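Local coordinates for protein Alp7A (PDB 5EC0) that binds adenine nucleotide and, as a bacterial relative of actin, probably assembles into filaments that segregate plasmids, at residues A[49-62]-A[98-111]. Numbering follows the deposited sequence.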
loop_
_atom_site.group_PDB
_atom_site.type_symbol
_atom_site.label_atom_id
_atom_site.label_comp_id
_atom_site.label_asym_id
_atom_site.label_seq_id
_atom_site.Cartn_x
_atom_site.Cartn_y
_atom_site.Cartn_z
ATOM N N PRO A 49 5.218 13.464 -20.832
ATOM C CA PRO A 49 4.430 13.346 -19.601
ATOM C C PRO A 49 4.929 12.259 -18.651
ATOM O O PRO A 49 4.724 12.370 -17.439
ATOM C CB PRO A 49 3.033 13.007 -20.118
ATOM C CG PRO A 49 2.989 13.631 -21.478
ATOM C CD PRO A 49 4.367 13.480 -22.035
ATOM N N ALA A 50 5.580 11.231 -19.183
ATOM C CA ALA A 50 6.059 10.146 -18.337
ATOM C C ALA A 50 7.155 10.646 -17.408
ATOM O O ALA A 50 7.339 10.110 -16.327
ATOM C CB ALA A 50 6.560 8.975 -19.178
ATOM N N ASP A 51 7.869 11.688 -17.830
ATOM C CA ASP A 51 8.965 12.224 -17.035
ATOM C C ASP A 51 8.462 12.941 -15.782
ATOM O O ASP A 51 9.209 13.151 -14.840
ATOM C CB ASP A 51 9.824 13.175 -17.871
ATOM C CG ASP A 51 10.572 12.460 -18.989
ATOM O OD1 ASP A 51 10.836 11.248 -18.847
ATOM O OD2 ASP A 51 10.910 13.113 -20.003
ATOM N N LEU A 52 7.186 13.300 -15.765
ATOM C CA LEU A 52 6.623 14.044 -14.647
ATOM C C LEU A 52 6.629 13.242 -13.339
ATOM O O LEU A 52 6.679 13.810 -12.251
ATOM C CB LEU A 52 5.200 14.470 -14.983
ATOM C CG LEU A 52 4.434 15.292 -13.948
ATOM C CD1 LEU A 52 5.141 16.629 -13.685
ATOM C CD2 LEU A 52 3.002 15.501 -14.412
ATOM N N LYS A 53 6.575 11.922 -13.452
ATOM C CA LYS A 53 6.417 11.069 -12.283
ATOM C C LYS A 53 7.547 11.294 -11.281
ATOM O O LYS A 53 7.305 11.374 -10.075
ATOM C CB LYS A 53 6.358 9.596 -12.696
ATOM C CG LYS A 53 5.800 8.685 -11.624
ATOM C CD LYS A 53 5.750 7.248 -12.098
ATOM C CE LYS A 53 6.205 6.309 -10.996
ATOM N NZ LYS A 53 5.925 4.882 -11.304
ATOM N N ASP A 54 8.769 11.440 -11.789
ATOM C CA ASP A 54 9.931 11.675 -10.937
ATOM C C ASP A 54 10.154 13.160 -10.699
ATOM O O ASP A 54 11.122 13.546 -10.052
ATOM C CB ASP A 54 11.207 11.063 -11.545
ATOM C CG ASP A 54 11.205 9.531 -11.529
ATOM O OD1 ASP A 54 10.286 8.927 -10.918
ATOM O OD2 ASP A 54 12.138 8.936 -12.121
ATOM N N ARG A 55 9.276 14.001 -11.228
ATOM C CA ARG A 55 9.524 15.441 -11.163
ATOM C C ARG A 55 8.283 16.179 -10.645
ATOM O O ARG A 55 7.907 17.224 -11.177
ATOM C CB ARG A 55 9.957 15.977 -12.539
ATOM C CG ARG A 55 11.205 15.256 -13.139
ATOM C CD ARG A 55 11.511 15.690 -14.568
ATOM N NE ARG A 55 12.632 14.942 -15.161
ATOM C CZ ARG A 55 13.883 15.387 -15.294
ATOM N NH1 ARG A 55 14.221 16.607 -14.881
ATOM N NH2 ARG A 55 14.807 14.612 -15.857
ATOM N N LEU A 56 7.669 15.637 -9.594
ATOM C CA LEU A 56 6.414 16.185 -9.069
ATOM C C LEU A 56 6.604 17.393 -8.161
ATOM O O LEU A 56 6.944 17.266 -6.982
ATOM C CB LEU A 56 5.634 15.106 -8.313
ATOM C CG LEU A 56 5.042 14.049 -9.237
ATOM C CD1 LEU A 56 4.366 12.966 -8.444
ATOM C CD2 LEU A 56 4.086 14.677 -10.236
ATOM N N LEU A 57 6.347 18.564 -8.719
ATOM C CA LEU A 57 6.389 19.806 -7.973
ATOM C C LEU A 57 5.043 20.488 -8.146
ATOM O O LEU A 57 4.706 20.950 -9.239
ATOM C CB LEU A 57 7.525 20.702 -8.475
ATOM C CG LEU A 57 7.614 22.122 -7.907
ATOM C CD1 LEU A 57 7.835 22.109 -6.393
ATOM C CD2 LEU A 57 8.716 22.931 -8.618
ATOM N N VAL A 58 4.266 20.544 -7.075
ATOM C CA VAL A 58 2.909 21.039 -7.168
ATOM C C VAL A 58 2.637 22.096 -6.116
ATOM O O VAL A 58 3.375 22.221 -5.148
ATOM C CB VAL A 58 1.880 19.910 -6.992
ATOM C CG1 VAL A 58 2.052 18.842 -8.071
ATOM C CG2 VAL A 58 1.993 19.305 -5.588
ATOM N N SER A 59 1.567 22.854 -6.305
ATOM C CA SER A 59 1.082 23.731 -5.256
ATOM C C SER A 59 -0.406 23.508 -5.095
ATOM O O SER A 59 -1.095 23.133 -6.045
ATOM C CB SER A 59 1.364 25.196 -5.570
ATOM O OG SER A 59 0.462 25.676 -6.548
ATOM N N THR A 60 -0.907 23.731 -3.889
ATOM C CA THR A 60 -2.329 23.652 -3.666
ATOM C C THR A 60 -2.680 24.617 -2.541
ATOM O O THR A 60 -1.806 25.032 -1.775
ATOM C CB THR A 60 -2.770 22.208 -3.337
ATOM O OG1 THR A 60 -4.196 22.122 -3.387
ATOM C CG2 THR A 60 -2.294 21.801 -1.962
ATOM N N VAL A 61 -3.948 25.004 -2.461
ATOM C CA VAL A 61 -4.366 25.963 -1.448
ATOM C C VAL A 61 -4.944 25.252 -0.237
ATOM O O VAL A 61 -5.918 24.521 -0.336
ATOM C CB VAL A 61 -5.395 26.955 -2.000
ATOM C CG1 VAL A 61 -6.090 27.685 -0.857
ATOM C CG2 VAL A 61 -4.720 27.935 -2.967
ATOM N N ILE A 62 -4.321 25.470 0.912
ATOM C CA ILE A 62 -4.752 24.840 2.143
ATOM C C ILE A 62 -5.020 25.909 3.178
ATOM O O ILE A 62 -4.105 26.633 3.560
ATOM C CB ILE A 62 -3.700 23.864 2.670
ATOM C CG1 ILE A 62 -3.504 22.722 1.677
ATOM C CG2 ILE A 62 -4.116 23.333 4.028
ATOM C CD1 ILE A 62 -2.207 21.974 1.862
ATOM N N TYR A 98 -3.400 13.683 1.257
ATOM C CA TYR A 98 -4.182 14.549 0.390
ATOM C C TYR A 98 -3.315 15.155 -0.736
ATOM O O TYR A 98 -3.708 15.147 -1.910
ATOM C CB TYR A 98 -4.835 15.644 1.229
ATOM C CG TYR A 98 -5.541 16.712 0.433
ATOM C CD1 TYR A 98 -6.747 16.448 -0.210
ATOM C CD2 TYR A 98 -5.018 18.001 0.353
ATOM C CE1 TYR A 98 -7.395 17.423 -0.940
ATOM C CE2 TYR A 98 -5.668 18.989 -0.368
ATOM C CZ TYR A 98 -6.853 18.690 -1.013
ATOM O OH TYR A 98 -7.499 19.670 -1.730
ATOM N N VAL A 99 -2.140 15.669 -0.380
ATOM C CA VAL A 99 -1.234 16.244 -1.378
ATOM C C VAL A 99 -0.735 15.159 -2.345
ATOM O O VAL A 99 -0.688 15.364 -3.557
ATOM C CB VAL A 99 -0.054 16.959 -0.696
ATOM C CG1 VAL A 99 1.072 17.283 -1.692
ATOM C CG2 VAL A 99 -0.558 18.232 0.002
ATOM N N THR A 100 -0.392 13.985 -1.825
ATOM C CA THR A 100 0.033 12.910 -2.712
ATOM C C THR A 100 -1.070 12.540 -3.720
ATOM O O THR A 100 -0.800 12.383 -4.912
ATOM C CB THR A 100 0.453 11.672 -1.921
ATOM O OG1 THR A 100 1.342 12.067 -0.872
ATOM C CG2 THR A 100 1.181 10.691 -2.827
ATOM N N PHE A 101 -2.312 12.442 -3.249
ATOM C CA PHE A 101 -3.442 12.141 -4.125
ATOM C C PHE A 101 -3.566 13.151 -5.277
ATOM O O PHE A 101 -3.790 12.767 -6.428
ATOM C CB PHE A 101 -4.736 12.088 -3.296
ATOM C CG PHE A 101 -5.968 12.505 -4.041
ATOM C CD1 PHE A 101 -6.588 11.643 -4.935
ATOM C CD2 PHE A 101 -6.544 13.762 -3.810
ATOM C CE1 PHE A 101 -7.758 12.029 -5.611
ATOM C CE2 PHE A 101 -7.715 14.155 -4.474
ATOM C CZ PHE A 101 -8.316 13.295 -5.375
ATOM N N LEU A 102 -3.405 14.432 -4.962
ATOM C CA LEU A 102 -3.552 15.498 -5.959
ATOM C C LEU A 102 -2.489 15.406 -7.043
ATOM O O LEU A 102 -2.784 15.513 -8.240
ATOM C CB LEU A 102 -3.486 16.872 -5.298
ATOM C CG LEU A 102 -4.609 17.300 -4.362
ATOM C CD1 LEU A 102 -4.295 18.677 -3.757
ATOM C CD2 LEU A 102 -5.958 17.317 -5.095
ATOM N N ALA A 103 -1.250 15.216 -6.605
ATOM C CA ALA A 103 -0.110 15.051 -7.504
ATOM C C ALA A 103 -0.247 13.777 -8.347
ATOM O O ALA A 103 0.023 13.786 -9.550
ATOM C CB ALA A 103 1.200 15.034 -6.707
ATOM N N ALA A 104 -0.670 12.688 -7.708
ATOM C CA ALA A 104 -0.924 11.437 -8.418
ATOM C C ALA A 104 -1.955 11.634 -9.528
ATOM O O ALA A 104 -1.724 11.243 -10.670
ATOM C CB ALA A 104 -1.390 10.334 -7.442
ATOM N N THR A 105 -3.090 12.238 -9.180
ATOM C CA THR A 105 -4.154 12.469 -10.144
ATOM C C THR A 105 -3.660 13.373 -11.304
ATOM O O THR A 105 -3.998 13.144 -12.461
ATOM C CB THR A 105 -5.380 13.118 -9.471
ATOM O OG1 THR A 105 -5.814 12.322 -8.357
ATOM C CG2 THR A 105 -6.518 13.276 -10.477
ATOM N N ALA A 106 -2.876 14.400 -10.983
ATOM C CA ALA A 106 -2.363 15.312 -11.998
ATOM C C ALA A 106 -1.383 14.584 -12.915
ATOM O O ALA A 106 -1.338 14.826 -14.129
ATOM C CB ALA A 106 -1.699 16.514 -11.352
ATOM N N TYR A 107 -0.610 13.677 -12.326
ATOM C CA TYR A 107 0.307 12.855 -13.100
ATOM C C TYR A 107 -0.438 11.970 -14.099
ATOM O O TYR A 107 -0.072 11.882 -15.277
ATOM C CB TYR A 107 1.154 11.981 -12.186
ATOM C CG TYR A 107 1.891 10.923 -12.964
ATOM C CD1 TYR A 107 2.874 11.272 -13.885
ATOM C CD2 TYR A 107 1.586 9.578 -12.803
ATOM C CE1 TYR A 107 3.549 10.308 -14.611
ATOM C CE2 TYR A 107 2.255 8.608 -13.524
ATOM C CZ TYR A 107 3.237 8.987 -14.427
ATOM O OH TYR A 107 3.895 8.026 -15.146
ATOM N N TYR A 108 -1.482 11.304 -13.620
ATOM C CA TYR A 108 -2.269 10.434 -14.485
ATOM C C TYR A 108 -2.921 11.247 -15.601
ATOM O O TYR A 108 -2.995 10.791 -16.746
ATOM C CB TYR A 108 -3.329 9.685 -13.683
ATOM C CG TYR A 108 -4.189 8.776 -14.526
ATOM C CD1 TYR A 108 -3.789 7.466 -14.802
ATOM C CD2 TYR A 108 -5.408 9.213 -15.032
ATOM C CE1 TYR A 108 -4.578 6.620 -15.563
ATOM C CE2 TYR A 108 -6.204 8.377 -15.809
ATOM C CZ TYR A 108 -5.788 7.080 -16.068
ATOM O OH TYR A 108 -6.584 6.243 -16.829
ATOM N N GLN A 109 -3.380 12.455 -15.266
ATOM C CA GLN A 109 -3.991 13.327 -16.266
ATOM C C GLN A 109 -2.981 13.702 -17.346
ATOM O O GLN A 109 -3.313 13.708 -18.533
ATOM C CB GLN A 109 -4.559 14.594 -15.627
ATOM C CG GLN A 109 -5.532 15.341 -16.516
ATOM C CD GLN A 109 -4.870 16.180 -17.628
ATOM O OE1 GLN A 109 -3.843 16.836 -17.417
ATOM N NE2 GLN A 109 -5.471 16.157 -18.816
ATOM N N ALA A 110 -1.758 14.026 -16.930
ATOM C CA ALA A 110 -0.705 14.412 -17.872
ATOM C C ALA A 110 -0.292 13.229 -18.740
ATOM O O ALA A 110 -0.028 13.389 -19.925
ATOM C CB ALA A 110 0.501 14.961 -17.132
ATOM N N LEU A 111 -0.237 12.044 -18.135
ATOM C CA LEU A 111 0.157 10.832 -18.845
ATOM C C LEU A 111 -0.882 10.404 -19.876
ATOM O O LEU A 111 -0.542 10.166 -21.027
ATOM C CB LEU A 111 0.404 9.684 -17.856
ATOM C CG LEU A 111 1.003 8.385 -18.407
ATOM C CD1 LEU A 111 2.415 8.620 -18.957
ATOM C CD2 LEU A 111 1.025 7.291 -17.343
HETATM O O HOH W 1 -6.606 22.386 -1.960
#
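Lys53 lays its aliphatic chain obliquely over one face of the Tyr107 ring, with CG 4.0 Å from the ring centroid and 20° off its normal, a CH-pi contact. It belongs to a helix-on-sheet packing in the actin-like fold of Alp7A, where helix 95-112 lies against strand 56-62 and the turn leading into it; the axes of the two short segments pass 9.3 Å apart, with 119° between their N-to-C directions. Lys53 CG stands anti to the backbone N (chi1 -163°), and from there CD runs on toward the phenol end, while NZ makes a weak hydrogen bond to Glu25 O. Around the edge of the same ring sit Leu52 CB and the carbonyl oxygens of Pro49 and Ala50, and Phe24 meets it edge-to-face. Were Tyr107 an alanine, the Lys53 methylenes would probably lose the surface they lie on, and a gap is likely to open between the turn and the helix. Next to the ring, Leu52 sends CD2 to within 3.7 Å of Ala110 CB, while Pro49 sets CB against the carbonyl oxygen of Ala110.

Along the strand, alternate residues Leu56, Val58 and Thr60 direct their CB atoms at the helix, as expected of one face of a sheet. The small Ala103 permits close approach: Val58 CG1 and Leu56 CD1 both meet its CB, the former at 4.1 Å. Farther on, Thr60 crosses Leu102 at about a right angle, and its OG1 comes within 3.5 Å of Leu102 CD1, a van der Waals contact. The threonine hydroxyl is hydrogen-bonded to Gln156 O on the adjacent strand 153-159. It also receives a hydrogen bond from a water that donates to Val61 O and, in the plane of the Tyr98 ring at its edge, is hydrogen-bonded to Tyr98 OH at 2.9 Å.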